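Local structure of serine protease inhibitor 4, isoform B (Drosophila melanogaster, 4P0F) at residues A48-E53 / Q111-Q116; K303-Q306 / P310-V313; P200-K205 / I322-E327; L221-K226 / L269-F274; I19-K24 / S283-K288. The protein probably inhibits serine and cysteine endopeptidases, as serpins do by inserting their cleaved reactive-centre loop into the main sheet. All blocks are in the same frame, centred on the assembly; numbering follows the deposited sequence.

Contact 1 (A48-E53 / Q111-Q116)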
# COMPACT_ATOMS: atom_id res chain seq x y z
N ALA A 48 2.24 15.28 2.94
CA ALA A 48 1.25 16.35 3.05
C ALA A 48 1.31 16.94 4.45
O ALA A 48 1.20 18.16 4.61
CB ALA A 48 -0.14 15.84 2.74
N ARG A 49 1.51 16.10 5.46
CA ARG A 49 1.56 16.61 6.84
C ARG A 49 2.66 17.66 7.04
O ARG A 49 2.53 18.56 7.88
CB ARG A 49 1.74 15.45 7.83
CG ARG A 49 1.76 15.90 9.29
CD ARG A 49 3.16 16.14 9.79
NE ARG A 49 3.19 16.68 11.15
CZ ARG A 49 3.30 17.97 11.47
NH1 ARG A 49 3.37 18.92 10.53
NH2 ARG A 49 3.34 18.31 12.75
N LEU A 50 3.75 17.55 6.29
CA LEU A 50 4.86 18.51 6.41
C LEU A 50 4.41 19.94 6.13
O LEU A 50 5.02 20.89 6.61
CB LEU A 50 5.99 18.17 5.45
CG LEU A 50 6.66 16.81 5.57
CD1 LEU A 50 7.80 16.75 4.55
CD2 LEU A 50 7.16 16.56 6.98
N GLY A 51 3.34 20.07 5.35
CA GLY A 51 2.81 21.38 5.01
C GLY A 51 1.59 21.78 5.81
O GLY A 51 1.00 22.84 5.57
N ALA A 52 1.19 20.92 6.76
CA ALA A 52 0.00 21.14 7.56
C ALA A 52 0.32 21.85 8.87
O ALA A 52 1.46 21.83 9.35
CB ALA A 52 -0.70 19.81 7.84
N GLU A 53 -0.70 22.48 9.44
CA GLU A 53 -0.57 23.22 10.68
C GLU A 53 -1.71 22.86 11.63
O GLU A 53 -2.69 22.25 11.22
CB GLU A 53 -0.58 24.73 10.41
CG GLU A 53 0.58 25.21 9.58
CD GLU A 53 0.65 26.72 9.55
OE1 GLU A 53 0.56 27.31 8.46
OE2 GLU A 53 0.80 27.33 10.63
N GLN A 111 12.56 21.73 1.36
CA GLN A 111 13.81 21.11 1.82
C GLN A 111 13.58 19.74 2.46
O GLN A 111 14.35 18.80 2.23
CB GLN A 111 14.51 22.03 2.82
CG GLN A 111 15.18 23.23 2.17
CD GLN A 111 16.49 22.87 1.50
OE1 GLN A 111 16.52 22.51 0.32
NE2 GLN A 111 17.59 22.98 2.24
N LEU A 112 12.53 19.61 3.26
CA LEU A 112 12.21 18.33 3.87
C LEU A 112 11.80 17.32 2.81
O LEU A 112 12.19 16.16 2.87
CB LEU A 112 11.10 18.48 4.91
CG LEU A 112 11.47 19.25 6.18
CD1 LEU A 112 10.25 19.38 7.06
CD2 LEU A 112 12.60 18.57 6.94
N LEU A 113 11.01 17.76 1.84
CA LEU A 113 10.60 16.84 0.78
C LEU A 113 11.80 16.35 -0.01
O LEU A 113 11.91 15.16 -0.30
CB LEU A 113 9.60 17.49 -0.16
CG LEU A 113 8.18 17.71 0.34
CD1 LEU A 113 7.42 18.52 -0.70
CD2 LEU A 113 7.46 16.40 0.63
N SER A 114 12.70 17.26 -0.38
CA SER A 114 13.85 16.90 -1.20
C SER A 114 14.88 16.06 -0.46
O SER A 114 15.31 15.02 -0.96
CB SER A 114 14.52 18.17 -1.75
OG SER A 114 13.58 19.01 -2.39
N LYS A 115 15.28 16.50 0.73
CA LYS A 115 16.40 15.87 1.44
C LYS A 115 15.99 14.61 2.18
O LYS A 115 16.77 13.66 2.26
CB LYS A 115 17.03 16.85 2.43
CG LYS A 115 17.74 18.04 1.81
CD LYS A 115 18.26 18.96 2.89
CE LYS A 115 19.20 20.02 2.34
NZ LYS A 115 19.66 20.93 3.43
N GLN A 116 14.78 14.58 2.73
CA GLN A 116 14.35 13.48 3.59
C GLN A 116 13.45 12.49 2.86
O GLN A 116 13.61 11.28 3.01
CB GLN A 116 13.65 14.02 4.83
CG GLN A 116 14.50 15.00 5.63
CD GLN A 116 15.77 14.37 6.18
OE1 GLN A 116 15.79 13.18 6.52
NE2 GLN A 116 16.83 15.16 6.27
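In the helical part of the serpin fold, Leu50, within the type I turn from Arg49 to Ala52, packs against Leu112 and Leu113 of helix 107-115. The backbones do not come close: the nearest alpha carbons, Leu50 CA and Leu112 CA, are 7.8 Å apart, and no hydrogen bond joins the two segments. One leucine bridges the distance. Its CG lies anti to the carbonyl carbon (chi1 -59°) and CD1 continues the extended run of the chain, which carries the methyl group toward the helix. There CD1 lies 3.7 Å from Leu112 CB and 4.0 Å from Leu113 CD2, so it is received between two successive leucines. The side chains of Leu112 and Leu113 cross obliquely with that of Leu50. All three leucines are buried, and Phe117, just beyond helix 107-115, also touches Leu50, while Leu112 rests on Glu72 of helix 71-84. The turn is held by its own backbone, with Ala52 N donating to Arg49 O at 2.9 Å, and by a probable backbone bond in which the carbonyl of Gly51 accepts from the N-H of Lys303. The other branch of Leu50 makes the looser approach, with CD2 4.2 Å from Leu112 CD1.

Contact 2 (K303-Q306 / P310-V313)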
# COMPACT_ATOMS: atom_id res chain seq x y z
N LYS A 303 1.73 25.76 5.37
CA LYS A 303 3.17 25.60 5.29
C LYS A 303 3.61 24.99 3.96
O LYS A 303 4.80 24.75 3.77
CB LYS A 303 3.67 24.77 6.47
CG LYS A 303 3.88 25.64 7.72
CD LYS A 303 3.99 24.82 9.00
CE LYS A 303 5.40 24.31 9.25
NZ LYS A 303 5.47 23.49 10.49
N MET A 304 2.67 24.80 3.04
CA MET A 304 3.00 24.26 1.72
C MET A 304 3.55 25.31 0.75
O MET A 304 4.63 25.14 0.20
CB MET A 304 1.77 23.60 1.10
CG MET A 304 1.42 22.29 1.74
SD MET A 304 0.02 21.49 0.95
CE MET A 304 0.24 19.79 1.53
N LEU A 305 2.81 26.40 0.57
CA LEU A 305 3.13 27.42 -0.44
C LEU A 305 3.45 28.79 0.15
O LEU A 305 2.95 29.16 1.22
CB LEU A 305 1.97 27.58 -1.40
CG LEU A 305 1.48 26.33 -2.15
CD1 LEU A 305 0.28 26.70 -3.01
CD2 LEU A 305 2.58 25.74 -2.98
N GLN A 306 4.24 29.59 -0.55
CA GLN A 306 4.50 30.94 -0.10
C GLN A 306 3.20 31.76 -0.12
O GLN A 306 3.00 32.66 0.69
CB GLN A 306 5.58 31.60 -0.96
CG GLN A 306 6.90 30.86 -0.87
CD GLN A 306 8.03 31.56 -1.59
OE1 GLN A 306 7.81 32.52 -2.32
NE2 GLN A 306 9.24 31.07 -1.39
N PRO A 310 -5.66 29.87 1.42
CA PRO A 310 -5.98 28.64 2.16
C PRO A 310 -6.18 27.45 1.23
O PRO A 310 -6.76 27.61 0.14
CB PRO A 310 -7.28 29.01 2.89
CG PRO A 310 -7.25 30.47 2.99
CD PRO A 310 -6.58 30.96 1.76
N LEU A 311 -5.71 26.28 1.66
CA LEU A 311 -5.73 25.07 0.84
C LEU A 311 -6.49 23.95 1.54
O LEU A 311 -6.61 23.96 2.77
CB LEU A 311 -4.31 24.58 0.55
CG LEU A 311 -3.31 25.59 -0.03
CD1 LEU A 311 -1.94 24.95 -0.17
CD2 LEU A 311 -3.80 26.12 -1.37
N LYS A 312 -6.97 22.99 0.76
CA LYS A 312 -7.52 21.75 1.31
C LYS A 312 -7.28 20.59 0.34
O LYS A 312 -6.95 20.78 -0.82
CB LYS A 312 -9.01 21.90 1.61
CG LYS A 312 -9.89 21.99 0.38
CD LYS A 312 -11.34 22.21 0.77
CE LYS A 312 -12.22 22.31 -0.46
NZ LYS A 312 -13.65 22.48 -0.07
N VAL A 313 -7.44 19.37 0.84
CA VAL A 313 -7.28 18.19 0.01
C VAL A 313 -8.59 17.88 -0.72
O VAL A 313 -9.64 17.77 -0.08
CB VAL A 313 -6.85 16.98 0.86
CG1 VAL A 313 -6.82 15.70 0.04
CG2 VAL A 313 -5.49 17.24 1.49
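Leu311, the first residue of strand 311-324, turns one methyl group, CD1, into the angle between Met304 and Leu305 of the loop that leads to the strand. That methyl is 4.0 Å from Leu305 CD1 and 4.1 Å from Met304 SD, and the contact is wholly apolar. Each of the three side chains has CG beside the backbone N, anti to the carbonyl carbon, but they use the arrangement differently. Met304 is stretched out beyond CG (chi2 -177°, chi3 161°), and it slants past the leucine: its CB, as well as its sulfur, is 4.1 Å from Leu311 CD1. Leu305 meets the same methyl from another direction, its side chain at about a right angle to that of Leu311, with Leu305 CG standing 4.2 Å from Leu311 CD1. The backbones stay well separated, Met304 CA and Leu311 CA being 8.8 Å apart, so the loop folds back on the strand through side chains alone. Around this buried cluster, Met304 and Leu311 both touch Val339 of strand 328-341, the neighbour that in a cleaved serpin is the inserted reactive-centre loop. The backbone of Met304 is bonded to that of Arg106, and Leu305 lies on Arg162 and Leu163 of strand 161-174.

Contact 3 (P200-K205 / I322-E327)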
# COMPACT_ATOMS: atom_id res chain seq x y z
N PRO A 200 -5.88 -22.33 -11.42
CA PRO A 200 -4.52 -22.88 -11.38
C PRO A 200 -3.91 -22.85 -9.99
O PRO A 200 -3.83 -21.77 -9.38
CB PRO A 200 -3.74 -21.98 -12.33
CG PRO A 200 -4.52 -20.70 -12.37
CD PRO A 200 -5.95 -21.11 -12.24
N MET A 201 -3.53 -24.02 -9.49
CA MET A 201 -2.91 -24.17 -8.18
C MET A 201 -1.47 -24.63 -8.32
O MET A 201 -1.20 -25.69 -8.90
CB MET A 201 -3.67 -25.18 -7.32
CG MET A 201 -5.03 -24.71 -6.91
SD MET A 201 -4.90 -23.45 -5.63
CE MET A 201 -6.63 -23.30 -5.21
N MET A 202 -0.56 -23.83 -7.79
CA MET A 202 0.86 -24.14 -7.79
C MET A 202 1.17 -25.00 -6.59
O MET A 202 0.64 -24.75 -5.50
CB MET A 202 1.68 -22.85 -7.77
CG MET A 202 1.16 -21.83 -8.76
SD MET A 202 2.14 -20.33 -8.87
CE MET A 202 1.91 -19.61 -7.25
N SER A 203 2.03 -25.99 -6.77
CA SER A 203 2.36 -26.96 -5.73
C SER A 203 3.85 -27.00 -5.45
O SER A 203 4.65 -27.10 -6.38
CB SER A 203 1.91 -28.38 -6.13
OG SER A 203 0.51 -28.51 -6.21
N LEU A 204 4.21 -27.02 -4.17
CA LEU A 204 5.62 -27.06 -3.80
C LEU A 204 5.79 -27.64 -2.41
O LEU A 204 5.05 -27.29 -1.50
CB LEU A 204 6.19 -25.64 -3.89
CG LEU A 204 7.65 -25.36 -3.59
CD1 LEU A 204 8.56 -26.09 -4.55
CD2 LEU A 204 7.87 -23.86 -3.67
N LYS A 205 6.76 -28.55 -2.26
CA LYS A 205 7.16 -29.04 -0.95
C LYS A 205 8.54 -28.49 -0.60
O LYS A 205 9.51 -28.74 -1.31
CB LYS A 205 7.16 -30.56 -0.90
CG LYS A 205 5.80 -31.17 -1.16
CD LYS A 205 5.82 -32.69 -1.04
CE LYS A 205 4.47 -33.30 -1.39
NZ LYS A 205 4.18 -33.21 -2.85
N ILE A 322 -1.05 -6.64 -8.16
CA ILE A 322 -0.16 -7.72 -7.78
C ILE A 322 -0.40 -8.93 -8.69
O ILE A 322 -1.53 -9.18 -9.10
CB ILE A 322 -0.35 -8.12 -6.29
CG1 ILE A 322 0.70 -9.15 -5.87
CG2 ILE A 322 -1.75 -8.65 -6.04
CD1 ILE A 322 0.85 -9.27 -4.33
N GLU A 323 0.68 -9.61 -9.04
CA GLU A 323 0.60 -10.90 -9.73
C GLU A 323 1.52 -11.86 -9.00
O GLU A 323 2.65 -11.52 -8.67
CB GLU A 323 1.01 -10.78 -11.21
CG GLU A 323 2.49 -10.50 -11.45
CD GLU A 323 3.37 -11.75 -11.40
OE1 GLU A 323 2.83 -12.88 -11.42
OE2 GLU A 323 4.61 -11.60 -11.32
N VAL A 324 1.00 -13.06 -8.75
CA VAL A 324 1.73 -14.11 -8.05
C VAL A 324 1.75 -15.35 -8.94
O VAL A 324 0.70 -15.85 -9.33
CB VAL A 324 1.06 -14.44 -6.71
CG1 VAL A 324 1.77 -15.61 -6.01
CG2 VAL A 324 1.04 -13.22 -5.82
N ASN A 325 2.95 -15.82 -9.28
CA ASN A 325 3.08 -17.01 -10.14
C ASN A 325 4.25 -17.88 -9.73
O ASN A 325 4.78 -17.74 -8.62
CB ASN A 325 3.21 -16.59 -11.62
CG ASN A 325 4.49 -15.84 -11.92
OD1 ASN A 325 5.39 -15.74 -11.10
ND2 ASN A 325 4.58 -15.30 -13.14
N GLU A 326 4.65 -18.80 -10.60
CA GLU A 326 5.60 -19.81 -10.20
C GLU A 326 6.99 -19.25 -9.95
O GLU A 326 7.77 -19.83 -9.20
CB GLU A 326 5.67 -20.91 -11.27
CG GLU A 326 4.43 -21.80 -11.36
CD GLU A 326 3.33 -21.25 -12.26
OE1 GLU A 326 3.39 -20.07 -12.67
OE2 GLU A 326 2.39 -22.03 -12.56
N GLU A 327 7.31 -18.13 -10.60
CA GLU A 327 8.64 -17.54 -10.52
C GLU A 327 8.79 -16.58 -9.33
O GLU A 327 9.89 -16.43 -8.79
CB GLU A 327 8.97 -16.78 -11.81
CG GLU A 327 9.23 -17.67 -13.01
CD GLU A 327 8.01 -18.44 -13.50
OE1 GLU A 327 6.90 -17.85 -13.54
OE2 GLU A 327 8.15 -19.64 -13.84
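Met202 of strand 197-213 packs against the turn that leaves strand 311-324 at Asn325 and Glu326, in the breach, the end of main sheet A where the reactive-centre loop begins its insertion as strand 328-341. Three kinds of interaction meet here.

The first is the sulfur on the backbone. Met202 SD sits over the face of the peptide joining Asn325 and Glu326, 3.3 Å from Asn325 C and 3.4 Å from Glu326 N. The chain bends at its last torsion (chi3 -66°), which brings CE to 3.7 Å from Asn325 O, whose hydrogen-bond partner is the indole NE1 of Trp175.

The second is apolar packing. Met202 CE approaches Val324 CG1 at 4.2 Å, and Glu326 CG lies 3.7 Å from Met202 SD, the aliphatic part of the glutamate covering the thioether. Phe179 touches both Met202 and Glu326.

The third is polar and holds the turn. Glu326 bends at chi2 (87°), and its buried OE2 makes a salt bridge with Arg273 NH1 and a hydrogen bond with Thr184 OG1. With an alanine here, Arg273 would probably lose the carboxylate that balances its charge, Thr184 a hydrogen-bond partner, and Met202 the methylene beside its sulfur. Asn325 closes an Asx turn in which Glu327 N donates to Asn325 OD1 at 3.1 Å, from above the carbonyl plane and 58° out of it.

Contact 4 (L221-K226 / L269-F274)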
# COMPACT_ATOMS: atom_id res chain seq x y z
N LEU A 221 2.13 -18.87 6.79
CA LEU A 221 3.30 -19.33 6.07
C LEU A 221 3.98 -18.11 5.46
O LEU A 221 3.31 -17.16 5.05
CB LEU A 221 2.90 -20.35 4.97
CG LEU A 221 3.99 -21.21 4.32
CD1 LEU A 221 4.45 -22.29 5.27
CD2 LEU A 221 3.47 -21.82 3.03
N GLU A 222 5.31 -18.12 5.46
CA GLU A 222 6.08 -17.08 4.80
C GLU A 222 6.90 -17.67 3.66
O GLU A 222 7.62 -18.65 3.84
CB GLU A 222 7.02 -16.39 5.79
CG GLU A 222 6.71 -14.94 5.96
CD GLU A 222 7.61 -14.26 6.96
OE1 GLU A 222 8.75 -14.74 7.19
OE2 GLU A 222 7.17 -13.25 7.52
N LEU A 223 6.78 -17.04 2.49
CA LEU A 223 7.51 -17.44 1.30
C LEU A 223 8.56 -16.38 1.00
O LEU A 223 8.21 -15.25 0.62
CB LEU A 223 6.56 -17.61 0.12
CG LEU A 223 5.37 -18.56 0.33
CD1 LEU A 223 4.51 -18.64 -0.92
CD2 LEU A 223 5.85 -19.94 0.74
N PRO A 224 9.85 -16.71 1.17
CA PRO A 224 10.89 -15.69 0.99
C PRO A 224 11.25 -15.45 -0.47
O PRO A 224 11.14 -16.34 -1.31
CB PRO A 224 12.08 -16.28 1.75
CG PRO A 224 11.89 -17.74 1.67
CD PRO A 224 10.40 -17.96 1.73
N TYR A 225 11.69 -14.22 -0.77
CA TYR A 225 12.24 -13.87 -2.07
C TYR A 225 13.76 -13.91 -2.02
O TYR A 225 14.36 -13.53 -1.01
CB TYR A 225 11.76 -12.46 -2.49
CG TYR A 225 10.27 -12.40 -2.63
CD1 TYR A 225 9.65 -12.87 -3.77
CD2 TYR A 225 9.47 -11.90 -1.61
CE1 TYR A 225 8.28 -12.85 -3.90
CE2 TYR A 225 8.09 -11.87 -1.73
CZ TYR A 225 7.51 -12.34 -2.89
OH TYR A 225 6.15 -12.33 -3.02
N LYS A 226 14.41 -14.37 -3.09
CA LYS A 226 15.86 -14.49 -3.06
C LYS A 226 16.51 -13.10 -3.06
O LYS A 226 15.90 -12.12 -3.51
CB LYS A 226 16.37 -15.33 -4.24
CG LYS A 226 15.88 -14.89 -5.60
CD LYS A 226 16.38 -15.82 -6.70
CE LYS A 226 17.85 -15.63 -6.99
NZ LYS A 226 18.16 -15.81 -8.44
N LEU A 269 2.78 -27.13 0.15
CA LEU A 269 2.08 -25.89 -0.16
C LEU A 269 1.29 -25.99 -1.45
O LEU A 269 1.79 -26.52 -2.45
CB LEU A 269 3.10 -24.75 -0.28
CG LEU A 269 2.61 -23.41 -0.83
CD1 LEU A 269 1.57 -22.78 0.09
CD2 LEU A 269 3.81 -22.48 -1.03
N LYS A 270 0.05 -25.49 -1.44
CA LYS A 270 -0.67 -25.23 -2.68
C LYS A 270 -1.15 -23.78 -2.65
O LYS A 270 -1.79 -23.35 -1.69
CB LYS A 270 -1.85 -26.19 -2.88
CG LYS A 270 -1.42 -27.62 -3.17
CD LYS A 270 -2.61 -28.55 -3.23
CE LYS A 270 -2.46 -29.59 -4.33
NZ LYS A 270 -1.29 -30.48 -4.14
N LEU A 271 -0.83 -23.04 -3.70
CA LEU A 271 -1.11 -21.61 -3.77
C LEU A 271 -1.67 -21.27 -5.14
O LEU A 271 -1.12 -21.71 -6.14
CB LEU A 271 0.16 -20.81 -3.52
CG LEU A 271 0.02 -19.29 -3.43
CD1 LEU A 271 -0.76 -18.91 -2.18
CD2 LEU A 271 1.39 -18.67 -3.41
N PRO A 272 -2.77 -20.49 -5.20
CA PRO A 272 -3.26 -20.11 -6.53
C PRO A 272 -2.29 -19.20 -7.27
O PRO A 272 -1.63 -18.37 -6.65
CB PRO A 272 -4.57 -19.36 -6.24
CG PRO A 272 -4.90 -19.65 -4.80
CD PRO A 272 -3.60 -19.94 -4.12
N ARG A 273 -2.22 -19.38 -8.58
CA ARG A 273 -1.57 -18.44 -9.46
C ARG A 273 -2.60 -17.35 -9.74
O ARG A 273 -3.56 -17.57 -10.48
CB ARG A 273 -1.10 -19.14 -10.75
CG ARG A 273 -0.27 -18.28 -11.70
CD ARG A 273 0.27 -19.10 -12.89
NE ARG A 273 -0.80 -19.52 -13.78
CZ ARG A 273 -0.83 -20.66 -14.47
NH1 ARG A 273 0.15 -21.57 -14.37
NH2 ARG A 273 -1.87 -20.90 -15.26
N PHE A 274 -2.43 -16.18 -9.13
CA PHE A 274 -3.48 -15.16 -9.18
C PHE A 274 -2.94 -13.77 -9.40
O PHE A 274 -1.75 -13.50 -9.24
CB PHE A 274 -4.32 -15.21 -7.89
CG PHE A 274 -3.65 -14.57 -6.68
CD1 PHE A 274 -2.81 -15.31 -5.86
CD2 PHE A 274 -3.89 -13.25 -6.36
CE1 PHE A 274 -2.21 -14.73 -4.75
CE2 PHE A 274 -3.30 -12.66 -5.25
CZ PHE A 274 -2.46 -13.40 -4.44
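Leu221 and Leu223 of strand 218-224 meet Leu269 and Leu271 of strand 263-281 in a buried, purely apolar contact that is closest around Leu269. This leucine offers a methyl to each partner: CD1 lies 3.6 Å from Leu221 CD2, and Leu269 CD2 lies 3.7 Å from Leu223 CD2. Its CG is anti to the backbone N (chi1 170°), which directs both branches across the gap. Leu223 reaches it tip to tip, whereas Leu221 comes in at a slant. The contact slackens toward Leu271, whose CD2 is 4.0 Å from Leu223 CD1, also tip to tip. Strand 218-224 is part of serpin sheet B, and this section of strand 263-281 of sheet C, both paired to the long strand 197-213. They run nearly crosswise: the axes of 221-224 and 269-272 are 10.8 Å apart at closest and inclined at 76°. They therefore diverge past the leucines. Beyond Leu223, Lys226 lies exposed, and Tyr225 is directed to the rings of Trp175 and Phe171. On the other strand, Lys270, partly exposed, makes a cation-pi contact with Phe355. The buried side is closed further by Phe208 of strand 197-213, which touches both Leu221 and Leu223, and by Phe179, which lies against Leu269.

Contact 5 (I19-K24 / S283-K288)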
# COMPACT_ATOMS: atom_id res chain seq x y z
N ILE A 19 -3.53 -2.39 9.23
CA ILE A 19 -4.72 -3.14 9.57
C ILE A 19 -5.90 -2.19 9.75
O ILE A 19 -7.04 -2.56 9.48
CB ILE A 19 -4.50 -4.03 10.82
CG1 ILE A 19 -4.16 -3.21 12.06
CG2 ILE A 19 -3.39 -5.02 10.54
CD1 ILE A 19 -4.18 -4.02 13.35
N ASN A 20 -5.64 -0.95 10.18
CA ASN A 20 -6.71 0.04 10.27
C ASN A 20 -7.32 0.31 8.90
O ASN A 20 -8.55 0.29 8.74
CB ASN A 20 -6.19 1.35 10.87
CG ASN A 20 -5.83 1.24 12.35
OD1 ASN A 20 -6.12 0.24 13.01
ND2 ASN A 20 -5.24 2.30 12.88
N VAL A 21 -6.47 0.54 7.91
CA VAL A 21 -6.92 0.82 6.54
C VAL A 21 -7.62 -0.41 5.93
O VAL A 21 -8.69 -0.30 5.33
CB VAL A 21 -5.75 1.26 5.65
CG1 VAL A 21 -6.16 1.31 4.18
CG2 VAL A 21 -5.23 2.63 6.10
N TYR A 22 -7.01 -1.57 6.12
CA TYR A 22 -7.55 -2.84 5.62
C TYR A 22 -8.97 -3.04 6.14
O TYR A 22 -9.89 -3.39 5.39
CB TYR A 22 -6.61 -3.98 6.03
CG TYR A 22 -6.95 -5.39 5.58
CD1 TYR A 22 -7.29 -5.67 4.26
CD2 TYR A 22 -6.84 -6.45 6.47
CE1 TYR A 22 -7.56 -6.98 3.86
CE2 TYR A 22 -7.10 -7.75 6.09
CZ TYR A 22 -7.46 -8.01 4.79
OH TYR A 22 -7.72 -9.32 4.45
N GLY A 23 -9.16 -2.77 7.43
CA GLY A 23 -10.48 -2.89 8.02
C GLY A 23 -11.51 -1.97 7.40
O GLY A 23 -12.63 -2.38 7.14
N LYS A 24 -11.14 -0.71 7.18
CA LYS A 24 -12.06 0.25 6.57
C LYS A 24 -12.32 -0.06 5.09
O LYS A 24 -13.41 0.17 4.60
CB LYS A 24 -11.53 1.68 6.72
CG LYS A 24 -11.37 2.15 8.17
CD LYS A 24 -12.61 1.90 9.01
CE LYS A 24 -12.40 2.43 10.42
NZ LYS A 24 -13.51 2.07 11.33
N SER A 283 -10.63 9.25 0.75
CA SER A 283 -11.16 10.29 1.64
C SER A 283 -12.02 9.69 2.75
O SER A 283 -11.90 10.08 3.92
CB SER A 283 -12.00 11.31 0.86
OG SER A 283 -11.17 12.09 0.02
N GLU A 284 -12.90 8.77 2.39
CA GLU A 284 -13.80 8.16 3.35
C GLU A 284 -13.02 7.37 4.41
O GLU A 284 -13.33 7.46 5.60
CB GLU A 284 -14.82 7.27 2.64
CG GLU A 284 -15.90 6.71 3.54
CD GLU A 284 -16.83 5.76 2.80
OE1 GLU A 284 -16.96 5.89 1.57
OE2 GLU A 284 -17.40 4.86 3.45
N VAL A 285 -12.01 6.61 3.98
CA VAL A 285 -11.18 5.85 4.91
C VAL A 285 -10.49 6.81 5.89
O VAL A 285 -10.50 6.59 7.11
CB VAL A 285 -10.12 4.99 4.18
CG1 VAL A 285 -9.02 4.53 5.12
CG2 VAL A 285 -10.79 3.80 3.52
N PHE A 286 -9.91 7.89 5.37
CA PHE A 286 -9.22 8.85 6.24
C PHE A 286 -10.18 9.51 7.22
O PHE A 286 -9.83 9.72 8.38
CB PHE A 286 -8.51 9.92 5.42
CG PHE A 286 -7.12 9.53 5.01
CD1 PHE A 286 -6.91 8.45 4.18
CD2 PHE A 286 -6.03 10.25 5.44
CE1 PHE A 286 -5.63 8.10 3.80
CE2 PHE A 286 -4.76 9.91 5.07
CZ PHE A 286 -4.56 8.82 4.24
N GLN A 287 -11.38 9.84 6.76
CA GLN A 287 -12.38 10.40 7.65
C GLN A 287 -12.75 9.43 8.77
O GLN A 287 -12.86 9.82 9.94
CB GLN A 287 -13.63 10.78 6.85
CG GLN A 287 -13.39 11.99 5.96
CD GLN A 287 -14.50 12.20 4.96
OE1 GLN A 287 -15.23 11.27 4.62
NE2 GLN A 287 -14.64 13.43 4.48
N LYS A 288 -12.92 8.16 8.42
CA LYS A 288 -13.27 7.15 9.41
C LYS A 288 -12.13 6.86 10.38
O LYS A 288 -12.36 6.31 11.46
CB LYS A 288 -13.70 5.86 8.72
CG LYS A 288 -15.05 5.95 8.05
CD LYS A 288 -15.32 4.69 7.25
CE LYS A 288 -16.69 4.71 6.59
NZ LYS A 288 -16.89 3.46 5.79
O HOH W 1 -14.37 3.31 3.99
O HOH W 2 -15.57 0.61 6.26
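Helices 19-24 and 283-288 cross at 119° between their N-to-C directions, their axes 9.9 Å apart at closest, with Lys24 CA and Val285 CA only 5.9 Å from each other. The longer of the two, helix 6-28, is the N-terminal helix of the serpin fold, and the short helix 283-288 follows directly after strand 263-281. At the nearest point Lys24 CB rests against Val285 CG2 at 3.9 Å, the methylene lying alongside both methyls of the valine. Deeper in, Val21 CG2 makes a looser approach to Val285 CG1, 4.4 Å away, and Phe36 covers Val21 from a neighbouring strand.

Toward solvent the contact becomes aliphatic lysine on lysine. A bend at chi2 (-50°) takes the end of Lys24 over the last turn of the partner helix, where Lys24 CE lies 4.0 Å from Lys288 CB. The two ammonium groups are kept well apart, with Lys24 NZ 6.6 Å from Lys288 NZ. Lys288 instead runs extended to the other flank, where two waters bridge its NZ to the backbone carbonyl of Lys24; one donates to Lys24 O at 2.8 Å, while the other's bond to that oxygen is weak. Lys288 also has a partner of opposite charge within its own helix: NZ forms a salt bridge with Glu284 OE2 at 2.8 Å, on the anti side of the carboxylate and 19° out of its plane.

The contacts fall into two distant groups with contact 5 between. Contacts 1 and 2, their centres 12 Å apart, touch through Gly51 and Lys303 at one end of the molecule; contacts 3 and 4, 6 Å apart, share backbone pairing of strands 197-213 and 263-281 on the far side of the chain's centre. Centres of the two groups lie 38 to 46 Å apart. Strand 311-324 spans that distance, carrying contact 2 at its start and contact 3 at its end, and pairs with the inserted strand 328-341. Along the sequence contact 5 encloses contacts 1 and 4, contact 3 encloses contacts 2 and 4, and contacts 3 and 5 interleave, so all but contact 2 join remote segments.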